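Local coordinates for protein beta-fructofuranosidase (Arthrobacter, PDB 3WPU) that belongs to the levansucrase/invertase family of beta-fructosidases, enzymes built on a five-bladed beta-propeller, at residues P406-A420 against S433-R446. Sequence-based numbering, arbitrary orientation.
Sequences PFAPDFNQHPGHFQA and SFIDTIGTHDDFVR
Pro-409 lies over one face of the Phe-444 ring, its CD 3.8 Å from the ring centroid and 22° off the normal, a CH-pi contact; the backbone O of His-441 sits at that ring's edge. This and the contacts that follow set the irregular loop 406-420 against a beta hairpin, strands 437-438 and 443-446 linked by a type I turn over 440-443, in the five-bladed beta-propeller fold of the levansucrase/invertase family. Phe-411 CD2 lies over one face of the His-441 imidazole, toward the rim, with Asp-442 OD1 over the opposite face and water 1 in plane at the edge. The ring planes of Phe-411 and His-441 are inclined at 44°, an oblique pairing. Over the Arg-446 guanidinium comes Pro-406 O, with Asp-436 O at the edge.

The backbones meet through two nearly straight bonds: Gly-439 N to Pro-415 O (2.9 Å, 169°) and Thr-437 N to Phe-418 O (3.0 Å). The second donor stands above the carbonyl plane. Water 3 donates to Pro-415 O and Thr-437 O and accepts from Phe-418 N, so one water joins both segments through three bonds.

Bends at chi2 and chi3 fold Arg-446 back to Asp-436, where NH2, in the guanidinium plane, meets the syn lone pair of OD1 at 2.8 Å. Its NH1 forms a second salt bridge with Asp-108, so two carboxylates fix its rotation, while Asp-436 OD2 is hydrogen-bonded to a glycerol, probably from the crystallisation liquor. Thr-437, with OG1 beside its own backbone N, directs that hydroxyl to Pro-406 O at 2.6 Å, tilted from the carbonyl plane.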
loop_
_atom_site.group_PDB
_atom_site.type_symbol
_atom_site.label_atom_id
_atom_site.label_comp_id
_atom_site.label_asym_id
_atom_site.label_seq_id
_atom_site.Cartn_x
_atom_site.Cartn_y
_atom_site.Cartn_z
ATOM N N PRO A 406 16.939 -8.425 5.022
ATOM C CA PRO A 406 17.258 -7.925 3.689
ATOM C C PRO A 406 18.720 -7.500 3.502
ATOM O O PRO A 406 19.175 -7.414 2.375
ATOM C CB PRO A 406 16.335 -6.716 3.508
ATOM C CG PRO A 406 15.374 -6.762 4.620
ATOM C CD PRO A 406 15.760 -7.766 5.622
ATOM N N PHE A 407 19.418 -7.236 4.612
ATOM C CA PHE A 407 20.822 -6.861 4.600
ATOM C C PHE A 407 21.714 -8.036 4.994
ATOM O O PHE A 407 22.930 -7.901 5.013
ATOM C CB PHE A 407 21.077 -5.664 5.527
ATOM C CG PHE A 407 20.476 -5.815 6.889
ATOM C CD1 PHE A 407 21.117 -6.560 7.878
ATOM C CD2 PHE A 407 19.242 -5.243 7.175
ATOM C CE1 PHE A 407 20.548 -6.711 9.132
ATOM C CE2 PHE A 407 18.668 -5.399 8.426
ATOM C CZ PHE A 407 19.313 -6.130 9.406
ATOM N N ALA A 408 21.111 -9.195 5.258
ATOM C CA ALA A 408 21.856 -10.388 5.710
ATOM C C ALA A 408 21.007 -11.644 5.476
ATOM O O ALA A 408 20.372 -12.155 6.407
ATOM C CB ALA A 408 22.229 -10.240 7.183
ATOM N N PRO A 409 20.946 -12.110 4.210
ATOM C CA PRO A 409 20.113 -13.266 3.915
ATOM C C PRO A 409 20.568 -14.511 4.648
ATOM O O PRO A 409 21.768 -14.716 4.830
ATOM C CB PRO A 409 20.269 -13.448 2.401
ATOM C CG PRO A 409 20.657 -12.115 1.898
ATOM C CD PRO A 409 21.462 -11.479 2.982
ATOM N N ASP A 410 19.617 -15.327 5.071
ATOM C CA ASP A 410 19.943 -16.615 5.686
ATOM C C ASP A 410 20.478 -17.608 4.648
ATOM O O ASP A 410 19.955 -17.759 3.555
ATOM C CB ASP A 410 18.724 -17.213 6.383
ATOM C CG ASP A 410 19.062 -18.471 7.179
ATOM O OD1 ASP A 410 19.366 -18.353 8.387
ATOM O OD2 ASP A 410 18.967 -19.570 6.606
ATOM N N PHE A 411 21.535 -18.318 5.033
ATOM C CA PHE A 411 22.129 -19.344 4.193
ATOM C C PHE A 411 21.161 -20.328 3.499
ATOM O O PHE A 411 21.397 -20.733 2.369
ATOM C CB PHE A 411 23.123 -20.148 5.054
ATOM C CG PHE A 411 23.940 -21.121 4.271
ATOM C CD1 PHE A 411 23.513 -22.433 4.093
ATOM C CD2 PHE A 411 25.141 -20.722 3.703
ATOM C CE1 PHE A 411 24.272 -23.333 3.363
ATOM C CE2 PHE A 411 25.902 -21.616 2.976
ATOM C CZ PHE A 411 25.464 -22.919 2.801
ATOM N N ASN A 412 20.064 -20.706 4.163
ATOM C CA ASN A 412 19.156 -21.725 3.650
ATOM C C ASN A 412 17.816 -21.172 3.119
ATOM O O ASN A 412 16.892 -21.929 2.835
ATOM C CB ASN A 412 18.851 -22.741 4.751
ATOM C CG ASN A 412 20.039 -23.634 5.061
ATOM O OD1 ASN A 412 20.554 -23.625 6.175
ATOM N ND2 ASN A 412 20.468 -24.395 4.079
ATOM N N GLN A 413 17.734 -19.861 2.998
ATOM C CA GLN A 413 16.444 -19.222 2.677
ATOM C C GLN A 413 16.307 -19.005 1.168
ATOM O O GLN A 413 17.315 -18.942 0.435
ATOM C CB GLN A 413 16.320 -17.925 3.472
ATOM C CG GLN A 413 14.917 -17.329 3.479
ATOM C CD GLN A 413 13.861 -18.388 3.704
ATOM O OE1 GLN A 413 13.167 -18.800 2.767
ATOM N NE2 GLN A 413 13.771 -18.876 4.931
ATOM N N HIS A 414 15.074 -18.901 0.673
ATOM C CA HIS A 414 14.820 -18.651 -0.741
ATOM C C HIS A 414 15.373 -17.257 -1.077
ATOM O O HIS A 414 15.161 -16.312 -0.325
ATOM C CB HIS A 414 13.311 -18.728 -1.059
ATOM C CG HIS A 414 13.007 -18.744 -2.527
ATOM N ND1 HIS A 414 13.226 -17.659 -3.347
ATOM C CD2 HIS A 414 12.536 -19.723 -3.335
ATOM C CE1 HIS A 414 12.891 -17.959 -4.587
ATOM N NE2 HIS A 414 12.457 -19.204 -4.605
ATOM N N PRO A 415 16.111 -17.120 -2.198
ATOM C CA PRO A 415 16.721 -15.806 -2.516
ATOM C C PRO A 415 15.754 -14.690 -2.937
ATOM O O PRO A 415 16.154 -13.548 -3.107
ATOM C CB PRO A 415 17.702 -16.134 -3.653
ATOM C CG PRO A 415 17.218 -17.417 -4.230
ATOM C CD PRO A 415 16.608 -18.189 -3.091
ATOM N N GLY A 416 14.485 -15.031 -3.028
ATOM C CA GLY A 416 13.397 -14.066 -3.274
ATOM C C GLY A 416 12.601 -13.712 -2.040
ATOM O O GLY A 416 11.560 -13.049 -2.146
ATOM N N HIS A 417 13.046 -14.137 -0.864
ATOM C CA HIS A 417 12.338 -13.906 0.404
ATOM C C HIS A 417 12.014 -12.433 0.633
ATOM O O HIS A 417 10.970 -12.126 1.210
ATOM C CB HIS A 417 13.216 -14.408 1.550
ATOM C CG HIS A 417 12.531 -14.569 2.865
ATOM N ND1 HIS A 417 12.499 -13.571 3.813
ATOM C CD2 HIS A 417 11.973 -15.657 3.443
ATOM C CE1 HIS A 417 11.908 -14.026 4.907
ATOM N NE2 HIS A 417 11.581 -15.289 4.706
ATOM N N PHE A 418 12.868 -11.535 0.166
ATOM C CA PHE A 418 12.666 -10.094 0.308
ATOM C C PHE A 418 12.536 -9.381 -1.039
ATOM O O PHE A 418 12.823 -8.185 -1.148
ATOM C CB PHE A 418 13.814 -9.484 1.103
ATOM C CG PHE A 418 14.004 -10.090 2.472
ATOM C CD1 PHE A 418 13.051 -9.888 3.472
ATOM C CD2 PHE A 418 15.134 -10.838 2.775
ATOM C CE1 PHE A 418 13.226 -10.413 4.744
ATOM C CE2 PHE A 418 15.306 -11.368 4.052
ATOM C CZ PHE A 418 14.344 -11.174 5.026
ATOM N N GLN A 419 12.105 -10.100 -2.074
ATOM C CA GLN A 419 12.125 -9.568 -3.436
ATOM C C GLN A 419 11.173 -8.421 -3.652
ATOM O O GLN A 419 11.321 -7.679 -4.616
ATOM C CB GLN A 419 11.821 -10.656 -4.480
ATOM C CG GLN A 419 10.381 -11.159 -4.431
ATOM C CD GLN A 419 10.085 -12.207 -5.483
ATOM O OE1 GLN A 419 10.984 -12.887 -5.991
ATOM N NE2 GLN A 419 8.826 -12.315 -5.848
ATOM N N ALA A 420 10.158 -8.332 -2.791
ATOM C CA ALA A 420 9.068 -7.387 -2.979
ATOM C C ALA A 420 8.537 -6.919 -1.627
ATOM O O ALA A 420 8.448 -7.700 -0.668
ATOM C CB ALA A 420 7.954 -8.046 -3.787
ATOM N N SER A 433 4.890 -3.452 -6.681
ATOM C CA SER A 433 5.657 -3.550 -5.440
ATOM C C SER A 433 7.080 -3.074 -5.739
ATOM O O SER A 433 7.419 -2.973 -6.908
ATOM C CB SER A 433 5.702 -5.011 -4.965
ATOM O OG SER A 433 6.296 -5.884 -5.915
ATOM N N PHE A 434 7.866 -2.789 -4.702
ATOM C CA PHE A 434 9.277 -2.435 -4.905
ATOM C C PHE A 434 10.144 -3.571 -4.459
ATOM O O PHE A 434 9.820 -4.334 -3.558
ATOM C CB PHE A 434 9.643 -1.123 -4.185
ATOM C CG PHE A 434 9.979 -1.286 -2.720
ATOM C CD1 PHE A 434 11.256 -1.602 -2.295
ATOM C CD2 PHE A 434 9.000 -1.174 -1.745
ATOM C CE1 PHE A 434 11.550 -1.760 -0.943
ATOM C CE2 PHE A 434 9.276 -1.334 -0.398
ATOM C CZ PHE A 434 10.555 -1.655 0.014
ATOM N N ILE A 435 11.341 -3.610 -5.034
ATOM C CA ILE A 435 12.331 -4.631 -4.694
ATOM C C ILE A 435 13.206 -4.211 -3.517
ATOM O O ILE A 435 13.786 -3.106 -3.515
ATOM C CB ILE A 435 13.259 -4.867 -5.898
ATOM C CG1 ILE A 435 12.471 -5.402 -7.097
ATOM C CG2 ILE A 435 14.366 -5.850 -5.521
ATOM C CD1 ILE A 435 13.259 -5.500 -8.387
ATOM N N ASP A 436 13.312 -5.077 -2.515
ATOM C CA ASP A 436 14.118 -4.743 -1.358
ATOM C C ASP A 436 15.448 -5.447 -1.550
ATOM O O ASP A 436 16.463 -4.781 -1.795
ATOM C CB ASP A 436 13.443 -5.121 -0.047
ATOM C CG ASP A 436 14.185 -4.580 1.169
ATOM O OD1 ASP A 436 15.331 -4.107 1.043
ATOM O OD2 ASP A 436 13.626 -4.666 2.265
ATOM N N THR A 437 15.439 -6.778 -1.482
ATOM C CA THR A 437 16.665 -7.563 -1.732
ATOM C C THR A 437 16.370 -8.779 -2.608
ATOM O O THR A 437 15.342 -9.402 -2.446
ATOM C CB THR A 437 17.252 -8.063 -0.416
ATOM O OG1 THR A 437 17.573 -6.947 0.392
ATOM C CG2 THR A 437 18.543 -8.941 -0.623
ATOM N N ILE A 438 17.300 -9.143 -3.494
ATOM C CA ILE A 438 17.227 -10.415 -4.202
ATOM C C ILE A 438 18.615 -11.016 -4.138
ATOM O O ILE A 438 19.579 -10.325 -4.428
ATOM C CB ILE A 438 16.803 -10.276 -5.676
ATOM C CG1 ILE A 438 15.392 -9.672 -5.749
ATOM C CG2 ILE A 438 16.825 -11.629 -6.364
ATOM C CD1 ILE A 438 14.914 -9.360 -7.155
ATOM N N GLY A 439 18.682 -12.266 -3.712
ATOM C CA GLY A 439 19.966 -12.984 -3.707
ATOM C C GLY A 439 20.214 -13.797 -2.465
ATOM O O GLY A 439 19.426 -13.811 -1.525
ATOM N N THR A 440 21.351 -14.495 -2.477
ATOM C CA THR A 440 21.727 -15.374 -1.394
ATOM C C THR A 440 22.690 -14.634 -0.475
ATOM O O THR A 440 23.080 -13.495 -0.762
ATOM C CB THR A 440 22.390 -16.650 -1.953
ATOM O OG1 THR A 440 23.397 -16.273 -2.893
ATOM C CG2 THR A 440 21.383 -17.505 -2.665
ATOM N N HIS A 441 23.076 -15.285 0.624
ATOM C CA HIS A 441 23.878 -14.668 1.682
ATOM C C HIS A 441 25.190 -14.041 1.170
ATOM O O HIS A 441 25.612 -12.999 1.666
ATOM C CB HIS A 441 24.181 -15.707 2.767
ATOM C CG HIS A 441 25.085 -16.802 2.303
ATOM N ND1 HIS A 441 26.426 -16.837 2.613
ATOM C CD2 HIS A 441 24.852 -17.874 1.510
ATOM C CE1 HIS A 441 26.978 -17.896 2.048
ATOM N NE2 HIS A 441 26.047 -18.539 1.368
ATOM N N ASP A 442 25.809 -14.668 0.178
ATOM C CA ASP A 442 27.085 -14.196 -0.387
ATOM C C ASP A 442 26.941 -13.510 -1.756
ATOM O O ASP A 442 27.932 -13.194 -2.413
ATOM C CB ASP A 442 28.064 -15.369 -0.506
ATOM C CG ASP A 442 27.523 -16.503 -1.360
ATOM O OD1 ASP A 442 26.306 -16.514 -1.688
ATOM O OD2 ASP A 442 28.320 -17.410 -1.693
ATOM N N ASP A 443 25.709 -13.254 -2.186
ATOM C CA ASP A 443 25.472 -12.792 -3.544
ATOM C C ASP A 443 24.075 -12.191 -3.634
ATOM O O ASP A 443 23.173 -12.771 -4.253
ATOM C CB ASP A 443 25.606 -13.943 -4.535
ATOM C CG ASP A 443 25.310 -13.530 -5.963
ATOM O OD1 ASP A 443 25.611 -12.390 -6.348
ATOM O OD2 ASP A 443 24.751 -14.362 -6.705
ATOM N N PHE A 444 23.924 -11.028 -3.013
ATOM C CA PHE A 444 22.637 -10.340 -3.036
ATOM C C PHE A 444 22.782 -8.898 -3.440
ATOM O O PHE A 444 23.870 -8.321 -3.368
ATOM C CB PHE A 444 21.919 -10.464 -1.688
ATOM C CG PHE A 444 22.576 -9.714 -0.546
ATOM C CD1 PHE A 444 22.177 -8.411 -0.215
ATOM C CD2 PHE A 444 23.557 -10.328 0.244
ATOM C CE1 PHE A 444 22.750 -7.743 0.852
ATOM C CE2 PHE A 444 24.140 -9.660 1.303
ATOM C CZ PHE A 444 23.740 -8.371 1.617
ATOM N N VAL A 445 21.663 -8.294 -3.848
ATOM C CA VAL A 445 21.646 -6.920 -4.263
ATOM C C VAL A 445 20.391 -6.280 -3.705
ATOM O O VAL A 445 19.387 -6.978 -3.496
ATOM C CB VAL A 445 21.635 -6.755 -5.802
ATOM C CG1 VAL A 445 22.976 -7.198 -6.386
ATOM C CG2 VAL A 445 20.505 -7.506 -6.459
ATOM N N ARG A 446 20.494 -4.980 -3.445
ATOM C CA ARG A 446 19.339 -4.176 -3.025
ATOM C C ARG A 446 18.689 -3.552 -4.232
ATOM O O ARG A 446 19.355 -3.208 -5.215
ATOM C CB ARG A 446 19.757 -3.104 -2.031
ATOM C CG ARG A 446 20.541 -3.630 -0.838
ATOM C CD ARG A 446 19.877 -4.788 -0.107
ATOM N NE ARG A 446 18.701 -4.359 0.650
ATOM C CZ ARG A 446 18.746 -3.836 1.877
ATOM N NH1 ARG A 446 19.908 -3.642 2.479
ATOM N NH2 ARG A 446 17.616 -3.506 2.517
HETATM O O HOH W 1 21.266 -17.509 1.107
HETATM O O HOH W 2 18.973 -16.693 0.093
HETATM O O HOH W 3 15.384 -11.753 -1.175
#